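Local coordinates for MdcA (Pseudomonas aeruginosa, PDB 5VIT), which is the alpha subunit of malonate decarboxylase and probably acts as an acyl carrier protein transferase, exchanging the acetyl group on the carrier for malonate, at residues A45-G50 and G76-L81; V163-S168 and V203-S208; G283-H288 and S303-S308; Y350-F355 and G413-V418. All blocks are in the same frame, centred on the assembly; numbering follows the deposited sequence.

Contact 1: residues A45-G50 and G76-L81; sequences ALIAPG and GKLHDL
Leu78 and Leu81 push their CD2 methyls against the chain from Ile47 to Gly50, and the apolar contacts gather round these two branches. Ile47 answers with CG2, which lies 3.8 Å from CD2 of Leu81 and also meets CD2 of Leu78; both leucines cross the isoleucine at about a right angle. Beta-branched Ile47 suits this spot, since one branch can serve both neighbours. Ile47 and Leu81 both touch Val53 of strand 52-55.

A CH-pi contact follows: CB of Pro49 stands over one face of the His79 ring, 3.8 Å from its centroid. The imidazole comes there with its CG wedged between backbone N and carbonyl carbon (chi1 50°), and its rotation is fixed by ND1, which donates to OD1 of Asp80 at 2.5 Å in the ring plane. OD2 of Asp80 forms a salt bridge with Arg103.

Of polar backbone links, Gly50 N donates to His79 O at 3.3 Å. At its backbone angles a CB would jam against Pro49 O, hence glycine; CA of Gly50 lies 3.2 Å from Asp80 O in a CA-H...O contact. The two segments lead into neighbouring parallel strands, 52-55 and 81-85, which helix 64-70 joins in a beta-alpha-beta crossover.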
loop_
_atom_site.group_PDB
_atom_site.type_symbol
_atom_site.label_atom_id
_atom_site.label_comp_id
_atom_site.label_asym_id
_atom_site.label_seq_id
_atom_site.Cartn_x
_atom_site.Cartn_y
_atom_site.Cartn_z
ATOM N N ALA A 45 14.952 -37.842 -46.837
ATOM C CA ALA A 45 15.967 -37.430 -47.804
ATOM C C ALA A 45 16.589 -36.072 -47.462
ATOM O O ALA A 45 17.809 -35.918 -47.512
ATOM C CB ALA A 45 15.380 -37.383 -49.197
ATOM N N LEU A 46 15.751 -35.095 -47.114
ATOM C CA LEU A 46 16.207 -33.712 -46.968
ATOM C C LEU A 46 16.902 -33.416 -45.634
ATOM O O LEU A 46 17.718 -32.508 -45.544
ATOM C CB LEU A 46 15.031 -32.763 -47.149
ATOM C CG LEU A 46 14.412 -32.786 -48.545
ATOM C CD1 LEU A 46 13.200 -31.879 -48.567
ATOM C CD2 LEU A 46 15.437 -32.358 -49.589
ATOM N N ILE A 47 16.561 -34.175 -44.604
ATOM C CA ILE A 47 17.160 -34.014 -43.291
ATOM C C ILE A 47 18.189 -35.112 -43.077
ATOM O O ILE A 47 18.012 -36.234 -43.554
ATOM C CB ILE A 47 16.093 -34.072 -42.195
ATOM C CG1 ILE A 47 15.066 -32.961 -42.416
ATOM C CG2 ILE A 47 16.720 -33.985 -40.820
ATOM C CD1 ILE A 47 13.783 -33.137 -41.619
ATOM N N ALA A 48 19.271 -34.797 -42.378
ATOM C CA ALA A 48 20.270 -35.808 -42.060
ATOM C C ALA A 48 20.302 -36.016 -40.548
ATOM O O ALA A 48 19.909 -35.123 -39.804
ATOM C CB ALA A 48 21.635 -35.389 -42.583
ATOM N N PRO A 49 20.741 -37.201 -40.087
ATOM C CA PRO A 49 20.929 -37.364 -38.640
ATOM C C PRO A 49 21.859 -36.290 -38.052
ATOM O O PRO A 49 22.857 -35.924 -38.670
ATOM C CB PRO A 49 21.543 -38.775 -38.517
ATOM C CG PRO A 49 21.848 -39.220 -39.931
ATOM C CD PRO A 49 20.918 -38.471 -40.813
ATOM N N GLY A 50 21.515 -35.774 -36.879
ATOM C CA GLY A 50 22.326 -34.751 -36.243
ATOM C C GLY A 50 21.899 -33.335 -36.597
ATOM O O GLY A 50 22.324 -32.369 -35.968
ATOM N N GLY A 76 15.913 -45.128 -37.781
ATOM C CA GLY A 76 17.189 -45.684 -38.182
ATOM C C GLY A 76 17.784 -44.839 -39.286
ATOM O O GLY A 76 18.935 -45.025 -39.670
ATOM N N LYS A 77 16.981 -43.913 -39.805
ATOM C CA LYS A 77 17.417 -42.998 -40.854
ATOM C C LYS A 77 17.573 -41.589 -40.294
ATOM O O LYS A 77 18.523 -40.874 -40.626
ATOM C CB LYS A 77 16.428 -42.991 -42.022
ATOM C CG LYS A 77 16.312 -44.314 -42.755
ATOM C CD LYS A 77 15.519 -44.152 -44.045
ATOM C CE LYS A 77 15.668 -45.368 -44.944
ATOM N NZ LYS A 77 15.100 -45.130 -46.295
ATOM N N LEU A 78 16.631 -41.190 -39.444
ATOM C CA LEU A 78 16.732 -39.908 -38.770
ATOM C C LEU A 78 16.729 -40.121 -37.273
ATOM O O LEU A 78 15.765 -40.606 -36.695
ATOM C CB LEU A 78 15.604 -38.969 -39.184
ATOM C CG LEU A 78 15.664 -38.474 -40.627
ATOM C CD1 LEU A 78 14.541 -37.487 -40.901
ATOM C CD2 LEU A 78 17.017 -37.843 -40.911
ATOM N N HIS A 79 17.840 -39.762 -36.657
ATOM C CA HIS A 79 18.014 -39.897 -35.222
ATOM C C HIS A 79 18.940 -38.776 -34.792
ATOM O O HIS A 79 19.591 -38.143 -35.635
ATOM C CB HIS A 79 18.600 -41.262 -34.872
ATOM C CG HIS A 79 19.811 -41.599 -35.679
ATOM N ND1 HIS A 79 21.076 -41.181 -35.328
ATOM C CD2 HIS A 79 19.941 -42.262 -36.851
ATOM C CE1 HIS A 79 21.941 -41.599 -36.238
ATOM N NE2 HIS A 79 21.277 -42.251 -37.174
ATOM N N ASP A 80 18.979 -38.511 -33.493
ATOM C CA ASP A 80 19.920 -37.533 -32.962
ATOM C C ASP A 80 19.696 -36.125 -33.533
ATOM O O ASP A 80 20.624 -35.327 -33.645
ATOM C CB ASP A 80 21.355 -38.007 -33.229
ATOM C CG ASP A 80 21.699 -39.265 -32.449
ATOM O OD1 ASP A 80 21.621 -40.386 -33.011
ATOM O OD2 ASP A 80 22.025 -39.121 -31.252
ATOM N N LEU A 81 18.452 -35.828 -33.889
ATOM C CA LEU A 81 18.091 -34.501 -34.360
ATOM C C LEU A 81 18.129 -33.477 -33.222
ATOM O O LEU A 81 17.711 -33.750 -32.088
ATOM C CB LEU A 81 16.708 -34.531 -35.002
ATOM C CG LEU A 81 16.557 -35.197 -36.369
ATOM C CD1 LEU A 81 15.245 -34.781 -37.034
ATOM C CD2 LEU A 81 17.755 -34.872 -37.261
#

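Contact 2: residues V163-S168 and V203-S208; sequences VYTGPS and VDIPAS
Val163 pairs antiparallel with the 203-208 loop through a single hydrogen-bonded bridge to Ile205, forming a classic beta bulge in which Asp204 and Ile205 both face Val163. Val163 N donates to Ile205 O at 3.0 Å, while Val163 O receives two donors, Asp204 N at 2.9 Å and Ile205 N at 3.2 Å. This attaches the loop to strand 163-164, at the edge of a small mixed sheet.

The bulge turns Asp204 toward the 163-168 segment. Its CG, anti to the carbonyl carbon (chi1 -71°), places OD1 before the turn that follows Tyr164. An aspartate is short enough to accept there from two successive backbone N-H groups. OD2 makes salt bridges with Arg202 and Arg338, so the buried carboxylate is held at both oxygens and its charge is probably well compensated. Thr165 directs OG1 to Thr169, and its CG2 touches CD1 of Ile205 at 3.8 Å; threonine suits the place, with one branch for a hydrogen bond and one for apolar packing. Tyr164 runs alongside Asp204, its OH bonded to Ser336. At OD1 of Asp204, Thr165 N arrives on the anti side at 2.6 Å, whereas Gly166 N comes from above the carboxylate plane at 2.9 Å.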
loop_
_atom_site.group_PDB
_atom_site.type_symbol
_atom_site.label_atom_id
_atom_site.label_comp_id
_atom_site.label_asym_id
_atom_site.label_seq_id
_atom_site.Cartn_x
_atom_site.Cartn_y
_atom_site.Cartn_z
ATOM N N VAL A 163 4.986 -17.380 -50.118
ATOM C CA VAL A 163 4.097 -17.848 -49.064
ATOM C C VAL A 163 3.406 -16.679 -48.392
ATOM O O VAL A 163 4.046 -15.672 -48.051
ATOM C CB VAL A 163 4.851 -18.671 -47.989
ATOM C CG1 VAL A 163 3.921 -19.018 -46.819
ATOM C CG2 VAL A 163 5.443 -19.924 -48.593
ATOM N N TYR A 164 2.093 -16.818 -48.223
ATOM C CA TYR A 164 1.306 -15.900 -47.418
ATOM C C TYR A 164 1.072 -16.510 -46.034
ATOM O O TYR A 164 0.582 -17.634 -45.916
ATOM C CB TYR A 164 -0.019 -15.581 -48.111
ATOM C CG TYR A 164 -1.044 -14.901 -47.230
ATOM C CD1 TYR A 164 -0.915 -13.562 -46.874
ATOM C CD2 TYR A 164 -2.153 -15.597 -46.764
ATOM C CE1 TYR A 164 -1.867 -12.933 -46.075
ATOM C CE2 TYR A 164 -3.106 -14.980 -45.967
ATOM C CZ TYR A 164 -2.960 -13.653 -45.624
ATOM O OH TYR A 164 -3.909 -13.057 -44.825
ATOM N N THR A 165 1.444 -15.774 -44.992
ATOM C CA THR A 165 1.261 -16.247 -43.630
ATOM C C THR A 165 0.253 -15.418 -42.863
ATOM O O THR A 165 -0.207 -15.846 -41.811
ATOM C CB THR A 165 2.575 -16.245 -42.826
ATOM O OG1 THR A 165 3.216 -14.969 -42.955
ATOM C CG2 THR A 165 3.508 -17.350 -43.289
ATOM N N GLY A 166 -0.056 -14.223 -43.363
ATOM C CA GLY A 166 -1.100 -13.384 -42.788
ATOM C C GLY A 166 -1.022 -13.101 -41.292
ATOM O O GLY A 166 0.055 -12.781 -40.773
ATOM N N PRO A 167 -2.175 -13.197 -40.593
ATOM C CA PRO A 167 -2.272 -12.950 -39.145
ATOM C C PRO A 167 -1.414 -13.897 -38.331
ATOM O O PRO A 167 -1.082 -13.568 -37.192
ATOM C CB PRO A 167 -3.756 -13.177 -38.853
ATOM C CG PRO A 167 -4.430 -12.780 -40.130
ATOM C CD PRO A 167 -3.512 -13.332 -41.204
ATOM N N SER A 168 -1.067 -15.047 -38.912
ATOM C CA SER A 168 -0.268 -16.050 -38.228
ATOM C C SER A 168 1.201 -16.012 -38.656
ATOM O O SER A 168 1.893 -17.016 -38.535
ATOM C CB SER A 168 -0.835 -17.451 -38.476
ATOM O OG SER A 168 -2.204 -17.523 -38.116
ATOM N N VAL A 203 2.675 -11.430 -50.170
ATOM C CA VAL A 203 3.868 -12.223 -49.920
ATOM C C VAL A 203 4.435 -11.872 -48.536
ATOM O O VAL A 203 4.690 -10.702 -48.236
ATOM C CB VAL A 203 4.938 -12.014 -51.012
ATOM C CG1 VAL A 203 6.171 -12.862 -50.699
ATOM C CG2 VAL A 203 4.373 -12.378 -52.389
ATOM N N ASP A 204 4.596 -12.880 -47.682
ATOM C CA ASP A 204 5.221 -12.670 -46.369
ATOM C C ASP A 204 6.635 -13.245 -46.379
ATOM O O ASP A 204 7.559 -12.644 -45.823
ATOM C CB ASP A 204 4.400 -13.312 -45.239
ATOM C CG ASP A 204 3.086 -12.574 -44.962
ATOM O OD1 ASP A 204 2.013 -13.192 -45.128
ATOM O OD2 ASP A 204 3.116 -11.388 -44.569
ATOM N N ILE A 205 6.779 -14.419 -46.994
ATOM C CA ILE A 205 8.078 -15.057 -47.199
ATOM C C ILE A 205 8.282 -15.241 -48.705
ATOM O O ILE A 205 7.539 -15.992 -49.343
ATOM C CB ILE A 205 8.191 -16.428 -46.470
ATOM C CG1 ILE A 205 8.285 -16.235 -44.953
ATOM C CG2 ILE A 205 9.440 -17.180 -46.903
ATOM C CD1 ILE A 205 6.971 -16.076 -44.294
ATOM N N PRO A 206 9.270 -14.530 -49.285
ATOM C CA PRO A 206 9.507 -14.584 -50.734
ATOM C C PRO A 206 9.977 -15.968 -51.197
ATOM O O PRO A 206 10.551 -16.711 -50.406
ATOM C CB PRO A 206 10.591 -13.523 -50.952
ATOM C CG PRO A 206 10.506 -12.637 -49.741
ATOM C CD PRO A 206 10.169 -13.568 -48.627
ATOM N N ALA A 207 9.705 -16.306 -52.456
ATOM C CA ALA A 207 10.023 -17.627 -53.009
ATOM C C ALA A 207 11.499 -17.991 -52.854
ATOM O O ALA A 207 11.828 -19.158 -52.643
ATOM C CB ALA A 207 9.613 -17.685 -54.486
ATOM N N SER A 208 12.366 -16.980 -52.943
ATOM C CA SER A 208 13.825 -17.128 -52.825
ATOM C C SER A 208 14.247 -17.818 -51.528
ATOM O O SER A 208 15.218 -18.574 -51.498
ATOM C CB SER A 208 14.507 -15.760 -52.898
ATOM O OG SER A 208 13.777 -14.862 -53.723
#

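Contact 3: residues G283-H288 and S303-S308; sequences GKICRH and SGWVES
Trp305 and Ile285 meet side by side in the tightly packed part of this contact. CG1 of Ile285 touches CZ3 at the edge of the indole, 3.9 Å away and near the ring plane. Tyr249 of helix 235-250 packs on Ile285, and Leu272 of helix 263-278 packs on Trp305, so bulky apolar residues suit this end. One water bridges the backbones here: it accepts from Gly283 N and donates to Ile285 O and to Trp305 O, the last at 2.8 Å, satisfying polar atoms that do not reach one another directly.

The other side is more open, and its groups are polar. Glu307 lies alongside Arg287, pointing the same way, with OE1 only 3.0 Å from CD of the arginine. Its OE2 receives Arg287 NH1 in a long salt bridge of 3.3 Å, near the guanidinium plane but with the carboxylate plane turned 61° from it. NE of Arg287 is held by Gln255, which helps to fix the bent chain. A shorter hydrogen bond joins His288 ND1 to Ser308 OG at 2.6 Å, at the edge of the imidazole.

Between the two regions Arg287 O accepts from both Glu307 N (2.9 Å) and Ser308 N (3.2 Å). These bonds begin the parallel pairing of His288 with Ser308, the start of strands 288-290 and 308-310, joined through helix 298-302 as a beta-alpha-beta unit at the margin of the larger mixed sheet, which also holds strands 256-259, 354-357 and 416-420.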
loop_
_atom_site.group_PDB
_atom_site.type_symbol
_atom_site.label_atom_id
_atom_site.label_comp_id
_atom_site.label_asym_id
_atom_site.label_seq_id
_atom_site.Cartn_x
_atom_site.Cartn_y
_atom_site.Cartn_z
ATOM N N GLY A 283 -7.357 7.933 -22.866
ATOM C CA GLY A 283 -6.409 8.760 -23.592
ATOM C C GLY A 283 -5.175 9.181 -22.796
ATOM O O GLY A 283 -4.204 9.668 -23.367
ATOM N N LYS A 284 -5.189 8.994 -21.482
ATOM C CA LYS A 284 -4.062 9.451 -20.668
ATOM C C LYS A 284 -3.039 8.355 -20.390
ATOM O O LYS A 284 -1.878 8.653 -20.122
ATOM C CB LYS A 284 -4.566 10.039 -19.347
ATOM C CG LYS A 284 -5.453 11.271 -19.539
ATOM C CD LYS A 284 -6.056 11.740 -18.213
ATOM C CE LYS A 284 -6.725 13.117 -18.376
ATOM N NZ LYS A 284 -7.373 13.625 -17.117
ATOM N N ILE A 285 -3.473 7.094 -20.453
ATOM C CA ILE A 285 -2.597 5.959 -20.208
ATOM C C ILE A 285 -2.851 4.869 -21.231
ATOM O O ILE A 285 -3.860 4.907 -21.946
ATOM C CB ILE A 285 -2.794 5.343 -18.791
ATOM C CG1 ILE A 285 -4.262 4.954 -18.562
ATOM C CG2 ILE A 285 -2.287 6.276 -17.702
ATOM C CD1 ILE A 285 -4.511 4.239 -17.222
ATOM N N CYS A 286 -1.929 3.901 -21.298
ATOM C CA CYS A 286 -2.136 2.664 -22.064
ATOM C C CYS A 286 -2.603 2.891 -23.487
ATOM O O CYS A 286 -3.538 2.243 -23.957
ATOM C CB CYS A 286 -3.146 1.764 -21.342
ATOM S SG CYS A 286 -2.698 1.477 -19.630
ATOM N N ARG A 287 -1.939 3.805 -24.181
ATOM C CA ARG A 287 -2.289 4.104 -25.557
ATOM C C ARG A 287 -1.677 3.133 -26.584
ATOM O O ARG A 287 -2.320 2.773 -27.575
ATOM C CB ARG A 287 -1.868 5.534 -25.871
ATOM C CG ARG A 287 -2.541 6.554 -24.963
ATOM C CD ARG A 287 -2.231 7.978 -25.426
ATOM N NE ARG A 287 -0.866 8.376 -25.103
ATOM C CZ ARG A 287 0.027 8.830 -25.979
ATOM N NH1 ARG A 287 -0.294 8.945 -27.273
ATOM N NH2 ARG A 287 1.245 9.163 -25.548
ATOM N N HIS A 288 -0.435 2.726 -26.365
ATOM C CA HIS A 288 0.262 1.916 -27.354
ATOM C C HIS A 288 0.581 0.568 -26.792
ATOM O O HIS A 288 1.133 0.472 -25.698
ATOM C CB HIS A 288 1.547 2.605 -27.825
ATOM C CG HIS A 288 1.321 3.985 -28.355
ATOM N ND1 HIS A 288 0.716 4.219 -29.573
ATOM C CD2 HIS A 288 1.579 5.204 -27.819
ATOM C CE1 HIS A 288 0.624 5.522 -29.770
ATOM N NE2 HIS A 288 1.140 6.143 -28.722
ATOM N N SER A 303 -14.060 1.317 -26.831
ATOM C CA SER A 303 -14.259 2.465 -25.945
ATOM C C SER A 303 -13.314 3.593 -26.259
ATOM O O SER A 303 -13.485 4.693 -25.749
ATOM C CB SER A 303 -14.055 2.068 -24.482
ATOM O OG SER A 303 -14.906 1.005 -24.147
ATOM N N GLY A 304 -12.282 3.306 -27.047
ATOM C CA GLY A 304 -11.353 4.341 -27.487
ATOM C C GLY A 304 -10.116 4.534 -26.625
ATOM O O GLY A 304 -9.500 5.596 -26.652
ATOM N N TRP A 305 -9.755 3.515 -25.849
ATOM C CA TRP A 305 -8.541 3.551 -25.027
ATOM C C TRP A 305 -7.289 3.225 -25.838
ATOM O O TRP A 305 -6.214 3.767 -25.596
ATOM C CB TRP A 305 -8.653 2.558 -23.864
ATOM C CG TRP A 305 -9.578 3.020 -22.796
ATOM C CD1 TRP A 305 -10.944 3.023 -22.840
ATOM C CD2 TRP A 305 -9.216 3.570 -21.526
ATOM N NE1 TRP A 305 -11.451 3.545 -21.678
ATOM C CE2 TRP A 305 -10.411 3.881 -20.850
ATOM C CE3 TRP A 305 -7.997 3.809 -20.885
ATOM C CZ2 TRP A 305 -10.424 4.426 -19.569
ATOM C CZ3 TRP A 305 -8.010 4.344 -19.610
ATOM C CH2 TRP A 305 -9.216 4.649 -18.966
ATOM N N VAL A 306 -7.442 2.325 -26.798
ATOM C CA VAL A 306 -6.306 1.722 -27.469
ATOM C C VAL A 306 -5.998 2.405 -28.791
ATOM O O VAL A 306 -6.766 2.282 -29.741
ATOM C CB VAL A 306 -6.579 0.250 -27.732
ATOM C CG1 VAL A 306 -5.415 -0.377 -28.465
ATOM C CG2 VAL A 306 -6.876 -0.478 -26.419
ATOM N N GLU A 307 -4.881 3.117 -28.855
ATOM C CA GLU A 307 -4.519 3.848 -30.062
ATOM C C GLU A 307 -3.758 2.986 -31.085
ATOM O O GLU A 307 -3.919 3.158 -32.299
ATOM C CB GLU A 307 -3.716 5.084 -29.682
ATOM C CG GLU A 307 -4.527 6.031 -28.813
ATOM C CD GLU A 307 -3.796 7.317 -28.446
ATOM O OE1 GLU A 307 -4.321 8.075 -27.591
ATOM O OE2 GLU A 307 -2.710 7.578 -29.014
ATOM N N SER A 308 -2.947 2.052 -30.602
ATOM C CA SER A 308 -2.208 1.164 -31.498
ATOM C C SER A 308 -1.853 -0.142 -30.807
ATOM O O SER A 308 -1.552 -0.167 -29.605
ATOM C CB SER A 308 -0.927 1.838 -32.001
ATOM O OG SER A 308 -0.026 2.075 -30.926
HETATM O O HOH W 1 -6.146 5.408 -23.382
#

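Contact 4: residues Y350-F355 and G413-V418; sequences YAVDLF and GRKLVV
Leu354 and Phe355 pair with Leu416 and Val417 as parallel neighbours, and backbone hydrogen bonds alternate across them. Leu416 N donates to Asp353 O at 2.9 Å, Phe355 N to Leu416 O at 2.7 Å, and Val418 N to Phe355 O at 2.8 Å. CA-H...O contacts from Leu354 to Leu416 O and from Val417 to Phe355 O fill in between.

The apolar side chains divide between the sheet's faces. On one, CB of Leu354 lies 3.7 Å from CB of Leu416, and CD1 of Leu354 reaches toward CG2 of Val418; Ile248 of helix 235-250 covers this face. On the other, CG1 of Val417 approaches the edge of the Phe355 ring at CD2. Branched and aromatic residues suit central strands whose side chains are all buried here.

Lys415 supplies the polar side chain, linked to Leu354 O through a water 3.0 Å from NZ. With CG anti to the backbone N (chi1 -172°) and the rest extended, its methylenes pass Asp353 O, CG at 3.4 Å. Carbonyls at the ends of two helices, Gly348 O of 341-350 and Met385 O of 382-385, accept from NZ, and their partial negative charge would probably favour the protonated form of this buried amino group.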
loop_
_atom_site.group_PDB
_atom_site.type_symbol
_atom_site.label_atom_id
_atom_site.label_comp_id
_atom_site.label_asym_id
_atom_site.label_seq_id
_atom_site.Cartn_x
_atom_site.Cartn_y
_atom_site.Cartn_z
ATOM N N TYR A 350 12.290 -2.735 -25.905
ATOM C CA TYR A 350 13.004 -1.462 -26.016
ATOM C C TYR A 350 12.123 -0.217 -26.070
ATOM O O TYR A 350 12.598 0.890 -25.788
ATOM C CB TYR A 350 13.880 -1.479 -27.272
ATOM C CG TYR A 350 15.341 -1.800 -27.049
ATOM C CD1 TYR A 350 15.902 -2.968 -27.552
ATOM C CD2 TYR A 350 16.167 -0.914 -26.373
ATOM C CE1 TYR A 350 17.242 -3.247 -27.370
ATOM C CE2 TYR A 350 17.498 -1.189 -26.176
ATOM C CZ TYR A 350 18.036 -2.354 -26.679
ATOM O OH TYR A 350 19.382 -2.607 -26.499
ATOM N N ALA A 351 10.863 -0.394 -26.459
ATOM C CA ALA A 351 10.012 0.732 -26.866
ATOM C C ALA A 351 8.770 0.913 -25.982
ATOM O O ALA A 351 7.907 1.747 -26.258
ATOM C CB ALA A 351 9.593 0.545 -28.315
ATOM N N VAL A 352 8.689 0.150 -24.902
ATOM C CA VAL A 352 7.483 0.138 -24.086
ATOM C C VAL A 352 7.787 0.466 -22.606
ATOM O O VAL A 352 8.841 0.097 -22.111
ATOM C CB VAL A 352 6.800 -1.240 -24.315
ATOM C CG1 VAL A 352 6.500 -2.000 -23.037
ATOM C CG2 VAL A 352 5.609 -1.077 -25.261
ATOM N N ASP A 353 6.900 1.218 -21.932
ATOM C CA ASP A 353 7.133 1.667 -20.542
ATOM C C ASP A 353 7.178 0.529 -19.518
ATOM O O ASP A 353 7.826 0.640 -18.464
ATOM C CB ASP A 353 6.030 2.630 -20.042
ATOM C CG ASP A 353 5.985 3.953 -20.778
ATOM O OD1 ASP A 353 6.950 4.270 -21.469
ATOM O OD2 ASP A 353 4.963 4.678 -20.671
ATOM N N LEU A 354 6.412 -0.524 -19.769
ATOM C CA LEU A 354 6.092 -1.435 -18.680
ATOM C C LEU A 354 5.791 -2.862 -19.152
ATOM O O LEU A 354 5.191 -3.073 -20.206
ATOM C CB LEU A 354 4.910 -0.869 -17.872
ATOM C CG LEU A 354 4.158 -1.732 -16.840
ATOM C CD1 LEU A 354 3.431 -0.824 -15.838
ATOM C CD2 LEU A 354 3.157 -2.715 -17.468
ATOM N N PHE A 355 6.217 -3.833 -18.348
ATOM C CA PHE A 355 5.741 -5.201 -18.477
ATOM C C PHE A 355 5.021 -5.567 -17.210
ATOM O O PHE A 355 5.448 -5.199 -16.119
ATOM C CB PHE A 355 6.886 -6.189 -18.717
ATOM C CG PHE A 355 6.495 -7.632 -18.512
ATOM C CD1 PHE A 355 5.810 -8.324 -19.490
ATOM C CD2 PHE A 355 6.826 -8.289 -17.346
ATOM C CE1 PHE A 355 5.458 -9.663 -19.309
ATOM C CE2 PHE A 355 6.477 -9.616 -17.145
ATOM C CZ PHE A 355 5.785 -10.306 -18.138
ATOM N N GLY A 413 17.050 5.938 -16.237
ATOM C CA GLY A 413 15.694 5.512 -15.959
ATOM C C GLY A 413 15.610 3.995 -15.911
ATOM O O GLY A 413 16.614 3.307 -16.094
ATOM N N ARG A 414 14.415 3.475 -15.648
ATOM C CA ARG A 414 14.183 2.032 -15.617
ATOM C C ARG A 414 12.840 1.726 -16.226
ATOM O O ARG A 414 11.889 2.477 -16.034
ATOM C CB ARG A 414 14.184 1.455 -14.185
ATOM C CG ARG A 414 15.468 1.458 -13.440
ATOM C CD ARG A 414 15.219 0.844 -12.053
ATOM N NE ARG A 414 14.884 -0.576 -12.161
ATOM C CZ ARG A 414 14.822 -1.416 -11.128
ATOM N NH1 ARG A 414 15.042 -0.966 -9.890
ATOM N NH2 ARG A 414 14.536 -2.701 -11.328
ATOM N N LYS A 415 12.758 0.602 -16.926
ATOM C CA LYS A 415 11.477 0.076 -17.359
ATOM C C LYS A 415 10.710 -0.449 -16.151
ATOM O O LYS A 415 11.287 -1.002 -15.209
ATOM C CB LYS A 415 11.675 -1.036 -18.383
ATOM C CG LYS A 415 10.406 -1.543 -19.068
ATOM C CD LYS A 415 10.792 -2.678 -20.002
ATOM C CE LYS A 415 9.618 -3.334 -20.654
ATOM N NZ LYS A 415 10.109 -4.403 -21.603
ATOM N N LEU A 416 9.404 -0.276 -16.179
ATOM C CA LEU A 416 8.563 -0.857 -15.151
ATOM C C LEU A 416 8.365 -2.357 -15.403
ATOM O O LEU A 416 7.949 -2.785 -16.490
ATOM C CB LEU A 416 7.224 -0.137 -15.089
ATOM C CG LEU A 416 7.246 1.210 -14.354
ATOM C CD1 LEU A 416 8.032 2.271 -15.136
ATOM C CD2 LEU A 416 5.809 1.676 -14.057
ATOM N N VAL A 417 8.685 -3.152 -14.387
ATOM C CA VAL A 417 8.531 -4.600 -14.477
ATOM C C VAL A 417 7.733 -5.060 -13.246
ATOM O O VAL A 417 8.235 -5.032 -12.117
ATOM C CB VAL A 417 9.909 -5.310 -14.569
ATOM C CG1 VAL A 417 9.769 -6.817 -14.362
ATOM C CG2 VAL A 417 10.611 -4.991 -15.917
ATOM N N VAL A 418 6.482 -5.440 -13.490
ATOM C CA VAL A 418 5.526 -5.785 -12.440
ATOM C C VAL A 418 5.222 -7.271 -12.411
ATOM O O VAL A 418 4.925 -7.903 -13.429
ATOM C CB VAL A 418 4.181 -5.024 -12.595
ATOM C CG1 VAL A 418 3.275 -5.272 -11.395
ATOM C CG2 VAL A 418 4.420 -3.544 -12.760
HETATM O O HOH W 2 7.199 -5.100 -21.722
#

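Contacts 2 and 4 are buried, whereas contacts 1 and 3 lie partly at the surface. Contacts 1, 3 and 4 each concern neighbouring parallel strands: contact 1 at the entry to strands 52-55 and 81-85, contacts 3 and 4 at the larger mixed sheet, one at its edge and one inside. The centres of contacts 3 and 4 are about 17 Å apart, and helix 235-250 packs on both. Contact 2 differs in being a loop attached antiparallel to a short strand. Chemistry follows place: contact 4 rests on regular strand bonds and apolar faces, contact 2 on a carboxylate buried with charged partners, and contacts 1 and 3 mix apolar packing with histidine and acidic groups nearer solvent.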